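Polyketide synthase/nonribosomal peptide synthetase hybrid RzxB (Pseudomonas fluorescens, PDB 5IL6) probably dehydrates beta-hydroxyacyl intermediates through this dehydratase domain of a trans-AT assembly line linked to rhizoxin biosynthesis. Local coordinates at residues D23-G26 with L27-L30; R32-G35 with D36-V39. One frame throughout, in Å; residues are numbered along the deposited sequence.

Interaction 1: D23-G26 with L27-L30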
ATOM      1  N   ASP A  23       6.234  10.520 -23.823  1.00 23.42           N
ATOM      2  CA  ASP A  23       6.567  11.369 -24.960  1.00 25.16           C
ATOM      3  C   ASP A  23       7.895  12.063 -24.664  1.00 24.31           C
ATOM      4  O   ASP A  23       8.619  11.685 -23.737  1.00 23.90           O
ATOM      5  CB  ASP A  23       5.425  12.353 -25.254  1.00 31.61           C
ATOM      6  CG  ASP A  23       5.072  13.219 -24.061  1.00 32.78           C
ATOM      7  OD1 ASP A  23       5.952  13.459 -23.207  1.00 32.65           O
ATOM      8  OD2 ASP A  23       3.908  13.662 -23.983  1.00 30.76           O
ATOM      9  N   LEU A  24       8.214  13.092 -25.451  1.00 25.07           N
ATOM     10  CA  LEU A  24       9.499  13.767 -25.314  1.00 27.01           C
ATOM     11  C   LEU A  24       9.685  14.391 -23.938  1.00 31.84           C
ATOM     12  O   LEU A  24      10.827  14.599 -23.514  1.00 36.67           O
ATOM     13  CB  LEU A  24       9.652  14.829 -26.405  1.00 28.16           C
ATOM     14  CG  LEU A  24       9.796  14.247 -27.815  1.00 32.38           C
ATOM     15  CD1 LEU A  24       9.602  15.307 -28.887  1.00 36.04           C
ATOM     16  CD2 LEU A  24      11.158  13.579 -27.970  1.00 31.29           C
ATOM     17  N   ARG A  25       8.594  14.701 -23.235  1.00 29.62           N
ATOM     18  CA  ARG A  25       8.708  15.218 -21.876  1.00 34.66           C
ATOM     19  C   ARG A  25       9.207  14.159 -20.902  1.00 35.47           C
ATOM     20  O   ARG A  25       9.710  14.509 -19.830  1.00 35.61           O
ATOM     21  CB  ARG A  25       7.356  15.767 -21.417  1.00 39.40           C
ATOM     22  CG  ARG A  25       6.984  17.080 -22.090  1.00 49.63           C
ATOM     23  CD  ARG A  25       5.537  17.467 -21.839  1.00 62.94           C
ATOM     24  NE  ARG A  25       4.616  16.454 -22.351  1.00 78.94           N
ATOM     25  CZ  ARG A  25       3.307  16.443 -22.124  1.00 91.81           C
ATOM     26  NH1 ARG A  25       2.742  17.397 -21.394  1.00 97.06           N
ATOM     27  NH2 ARG A  25       2.557  15.476 -22.634  1.00 95.11           N
ATOM     28  N   GLY A  26       9.079  12.878 -21.248  1.00 31.37           N
ATOM     29  CA  GLY A  26       9.571  11.808 -20.402  1.00 29.66           C
ATOM     30  C   GLY A  26       8.605  10.645 -20.304  1.00 24.16           C
ATOM     31  O   GLY A  26       7.507  10.687 -20.866  1.00 26.22           O
ATOM     32  N   LEU A  27       9.005   9.597 -19.589  1.00 23.03           N
ATOM     33  CA  LEU A  27       8.138   8.441 -19.410  1.00 21.31           C
ATOM     34  C   LEU A  27       6.937   8.812 -18.551  1.00 22.32           C
ATOM     35  O   LEU A  27       7.062   9.521 -17.548  1.00 23.18           O
ATOM     36  CB  LEU A  27       8.913   7.291 -18.770  1.00 20.54           C
ATOM     37  CG  LEU A  27      10.071   6.743 -19.607  1.00 25.08           C
ATOM     38  CD1 LEU A  27      10.789   5.636 -18.857  1.00 26.35           C
ATOM     39  CD2 LEU A  27       9.598   6.249 -20.974  1.00 23.30           C
ATOM     40  N   ARG A  28       5.760   8.348 -18.966  1.00 22.78           N
ATOM     41  CA  ARG A  28       4.526   8.718 -18.294  1.00 24.54           C
ATOM     42  C   ARG A  28       3.470   7.660 -18.571  1.00 22.36           C
ATOM     43  O   ARG A  28       3.444   7.056 -19.647  1.00 20.87           O
ATOM     44  CB  ARG A  28       4.050  10.095 -18.758  1.00 25.12           C
ATOM     45  CG  ARG A  28       2.857  10.649 -18.002  1.00 27.88           C
ATOM     46  CD  ARG A  28       2.604  12.088 -18.405  1.00 37.06           C
ATOM     47  NE  ARG A  28       2.617  12.221 -19.862  1.00 45.98           N
ATOM     48  CZ  ARG A  28       1.593  12.613 -20.616  1.00 52.59           C
ATOM     49  NH1 ARG A  28       0.428  12.951 -20.077  1.00 52.79           N
ATOM     50  NH2 ARG A  28       1.746  12.679 -21.930  1.00 51.74           N
ATOM     51  N   TYR A  29       2.582   7.470 -17.597  1.00 20.05           N
ATOM     52  CA  TYR A  29       1.563   6.435 -17.655  1.00 20.05           C
ATOM     53  C   TYR A  29       0.236   7.013 -17.185  1.00 20.79           C
ATOM     54  O   TYR A  29       0.197   7.991 -16.434  1.00 19.19           O
ATOM     55  CB  TYR A  29       1.961   5.224 -16.798  1.00 19.65           C
ATOM     56  CG  TYR A  29       3.362   4.741 -17.086  1.00 25.43           C
ATOM     57  CD1 TYR A  29       4.459   5.317 -16.456  1.00 24.92           C
ATOM     58  CD2 TYR A  29       3.594   3.726 -18.001  1.00 25.46           C
ATOM     59  CE1 TYR A  29       5.743   4.890 -16.722  1.00 24.32           C
ATOM     60  CE2 TYR A  29       4.877   3.291 -18.277  1.00 30.53           C
ATOM     61  CZ  TYR A  29       5.947   3.879 -17.633  1.00 25.85           C
ATOM     62  OH  TYR A  29       7.230   3.454 -17.896  1.00 26.87           O
ATOM     63  N   LEU A  30      -0.852   6.403 -17.646  1.00 20.90           N
ATOM     64  CA  LEU A  30      -2.190   6.909 -17.379  1.00 23.90           C
ATOM     65  C   LEU A  30      -3.123   5.746 -17.088  1.00 24.04           C
ATOM     66  O   LEU A  30      -3.164   4.774 -17.848  1.00 25.41           O
ATOM     67  CB  LEU A  30      -2.708   7.727 -18.569  1.00 30.90           C
ATOM     68  CG  LEU A  30      -4.196   8.088 -18.600  1.00 39.05           C
ATOM     69  CD1 LEU A  30      -4.625   8.800 -17.325  1.00 37.27           C
ATOM     70  CD2 LEU A  30      -4.489   8.953 -19.818  1.00 44.28           C
TER
HETATM   71  O   HOH W   1       5.303  12.675 -20.761  1.00 30.59           O
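D23 and R28 meet across a tight turn: OD2 of D23 takes a weak, bent hydrogen bond from NH2 of R28 at 3.1 Å, part of a salt bridge, with the carboxylate and guanidinium planes 35° apart. The same OD2 also receives R25 NH2 at 2.6 Å, a nearly straight bond on its syn lone pair and in the plane of the R25 guanidinium. D23 CG stands between its backbone N and carbonyl carbon (chi1 57°), which turns the carboxylate over the turn, where OD1 accepts the backbone N of R25 at 2.9 Å from above the carboxylate plane. A water donates to OD1 of D23 and to the G26 carbonyl while accepting from NE of R28 at 2.9 Å. R25 NH2 lies over one face of the R28 guanidinium, 3.0 Å from R28 NH2; the shared carboxylate probably offsets this meeting of like charges. With D23 cut back to an alanine, the two guanidinium groups would probably lose their common counter-charge and the R25 amide its side-chain acceptor. S22 OG is hydrogen-bonded to R28 N, and G26 N bonds D23 O at 2.8 Å. D23 thus makes an Asx turn within the type I beta turn D23 to G26, overlaid by a D23-R25-R28 salt-bridge network, between antiparallel strands 19-20 and 27-32.

Interaction 2: R32-G35 with D36-V39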
ATOM      1  N   ARG A  32      -7.324   5.289 -16.030  1.00 25.55           N
ATOM      2  CA  ARG A  32      -8.620   5.939 -15.879  1.00 24.44           C
ATOM      3  C   ARG A  32      -9.541   5.000 -15.118  1.00 26.37           C
ATOM      4  O   ARG A  32      -9.814   3.885 -15.578  1.00 27.84           O
ATOM      5  CB  ARG A  32      -9.226   6.307 -17.234  1.00 30.88           C
ATOM      6  CG  ARG A  32     -10.536   7.080 -17.113  1.00 48.81           C
ATOM      7  CD  ARG A  32     -11.025   7.625 -18.447  1.00 66.19           C
ATOM      8  NE  ARG A  32     -10.018   8.458 -19.108  1.00 78.19           N
ATOM      9  CZ  ARG A  32      -9.203   8.046 -20.077  1.00 90.24           C
ATOM     10  NH1 ARG A  32      -9.258   6.800 -20.527  1.00 93.36           N
ATOM     11  NH2 ARG A  32      -8.326   8.891 -20.604  1.00 95.71           N
ATOM     12  N   PHE A  33     -10.012   5.447 -13.961  1.00 22.33           N
ATOM     13  CA  PHE A  33     -10.878   4.654 -13.104  1.00 21.80           C
ATOM     14  C   PHE A  33     -12.312   5.159 -13.194  1.00 23.61           C
ATOM     15  O   PHE A  33     -12.556   6.357 -13.357  1.00 23.76           O
ATOM     16  CB  PHE A  33     -10.403   4.707 -11.649  1.00 24.46           C
ATOM     17  CG  PHE A  33      -8.983   4.253 -11.459  1.00 27.84           C
ATOM     18  CD1 PHE A  33      -8.677   2.906 -11.392  1.00 29.41           C
ATOM     19  CD2 PHE A  33      -7.957   5.175 -11.348  1.00 28.65           C
ATOM     20  CE1 PHE A  33      -7.371   2.484 -11.218  1.00 30.56           C
ATOM     21  CE2 PHE A  33      -6.648   4.761 -11.175  1.00 28.64           C
ATOM     22  CZ  PHE A  33      -6.356   3.414 -11.107  1.00 30.87           C
ATOM     23  N   SER A  34     -13.259   4.227 -13.081  1.00 26.75           N
ATOM     24  CA  SER A  34     -14.675   4.570 -13.056  1.00 27.98           C
ATOM     25  C   SER A  34     -15.192   4.845 -11.652  1.00 26.66           C
ATOM     26  O   SER A  34     -16.231   5.505 -11.507  1.00 27.53           O
ATOM     27  CB  SER A  34     -15.502   3.438 -13.674  1.00 33.01           C
ATOM     28  OG  SER A  34     -15.348   2.238 -12.934  1.00 31.67           O
ATOM     29  N   GLY A  35     -14.495   4.370 -10.623  1.00 27.64           N
ATOM     30  CA  GLY A  35     -14.968   4.419  -9.260  1.00 28.87           C
ATOM     31  C   GLY A  35     -15.596   3.128  -8.772  1.00 30.14           C
ATOM     32  O   GLY A  35     -15.757   2.954  -7.559  1.00 30.58           O
ATOM     33  N   ASP A  36     -15.956   2.222  -9.687  1.00 30.37           N
ATOM     34  CA  ASP A  36     -16.475   0.910  -9.320  1.00 36.71           C
ATOM     35  C   ASP A  36     -15.381  -0.093  -8.977  1.00 35.03           C
ATOM     36  O   ASP A  36     -15.695  -1.172  -8.465  1.00 28.41           O
ATOM     37  CB  ASP A  36     -17.332   0.345 -10.455  1.00 41.66           C
ATOM     38  CG  ASP A  36     -18.519   1.228 -10.785  1.00 49.86           C
ATOM     39  OD1 ASP A  36     -19.044   1.889  -9.865  1.00 51.99           O
ATOM     40  OD2 ASP A  36     -18.930   1.257 -11.964  1.00 56.33           O
ATOM     41  N   GLU A  37     -14.119   0.222  -9.261  1.00 31.27           N
ATOM     42  CA  GLU A  37     -13.034  -0.705  -8.971  1.00 30.94           C
ATOM     43  C   GLU A  37     -12.884  -0.903  -7.466  1.00 34.28           C
ATOM     44  O   GLU A  37     -13.126   0.004  -6.666  1.00 30.83           O
ATOM     45  CB  GLU A  37     -11.721  -0.197  -9.571  1.00 29.58           C
ATOM     46  CG  GLU A  37     -11.761  -0.042 -11.087  1.00 31.90           C
ATOM     47  CD  GLU A  37     -12.268   1.318 -11.530  1.00 33.70           C
ATOM     48  OE1 GLU A  37     -12.723   2.095 -10.665  1.00 31.65           O
ATOM     49  OE2 GLU A  37     -12.216   1.608 -12.745  1.00 33.09           O
ATOM     50  N   SER A  38     -12.477  -2.118  -7.086  1.00 33.67           N
ATOM     51  CA  SER A  38     -12.424  -2.477  -5.672  1.00 31.95           C
ATOM     52  C   SER A  38     -11.488  -1.556  -4.896  1.00 26.19           C
ATOM     53  O   SER A  38     -11.774  -1.198  -3.747  1.00 28.65           O
ATOM     54  CB  SER A  38     -11.982  -3.932  -5.523  1.00 39.14           C
ATOM     55  OG  SER A  38     -12.849  -4.807  -6.227  1.00 52.45           O
ATOM     56  N   VAL A  39     -10.369  -1.155  -5.506  1.00 23.14           N
ATOM     57  CA  VAL A  39      -9.412  -0.293  -4.817  1.00 24.21           C
ATOM     58  C   VAL A  39     -10.020   1.058  -4.464  1.00 22.75           C
ATOM     59  O   VAL A  39      -9.470   1.782  -3.628  1.00 23.15           O
ATOM     60  CB  VAL A  39      -8.135  -0.107  -5.667  1.00 25.90           C
ATOM     61  CG1 VAL A  39      -7.356  -1.409  -5.746  1.00 28.97           C
ATOM     62  CG2 VAL A  39      -8.478   0.410  -7.065  1.00 30.58           C
TER
HETATM   63  O   HOH W   2     -18.884   4.539 -11.608  1.00 40.54           O
HETATM   64  O   HOH W   3     -14.244  -0.027 -14.162  1.00 50.48           O
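OE2 of E37 is gripped by the backbone N of S34 at 2.8 Å, a nearly straight bond (170°), and by a water that donates to it at 3.0 Å. The other carboxylate oxygen, OE1, takes the backbone N of G35 at 2.9 Å through a more bent bond. Both carboxylate oxygens accept these amides on their syn lone pairs, so the carboxylate holds two successive N-H groups at once and its rotation is fixed from two points. The side chain gets there by folding back: the E37 chain bends at its second torsion (chi2 88°), which returns the carboxylate to the loop that precedes it. There its CD sits at the edge of the F33 ring, 3.9 Å from CD1, with the two planes 89° apart; OE1 also lies 3.6 Å from F33 CB. The buried F33 is packed further by H18, F89 and V91.

S34 OG stands between its own backbone N and carbonyl carbon, which brings it to the D36 N, from which it accepts a weak bond at 3.3 Å. It also meets the water on E37 OE2, at 2.8 Å, while a second water donates to S34 O and, weakly, to D36 OD1. At G35 the positive phi would press a CB against the preceding carbonyl, which suits glycine. E37 is the N-cap residue of helix 38-41, yet its carboxylate reaches backward. Two backbone N-H groups are thereby satisfied by one acid, and its negative charge is probably eased by these donors and the water.

How the interactions relate
From the N terminus, the chain leaves strand 19-20, turns through 23-26 and enters strand 27-32; interaction 1 closes this hairpin-like turn at the outer edge of the domain. The strand then runs on beside strand 98-105, and interaction 2 closes the loop that carries the chain from its end into helix 38-41. The two contacts follow in series, neither nesting nor crossing, with centres about 23 Å apart and no contact between them other than their succession along the chain. One therefore lies near each end of strand 27-32. Both belong to the polyketide synthase dehydratase, a member of the HotDog clan.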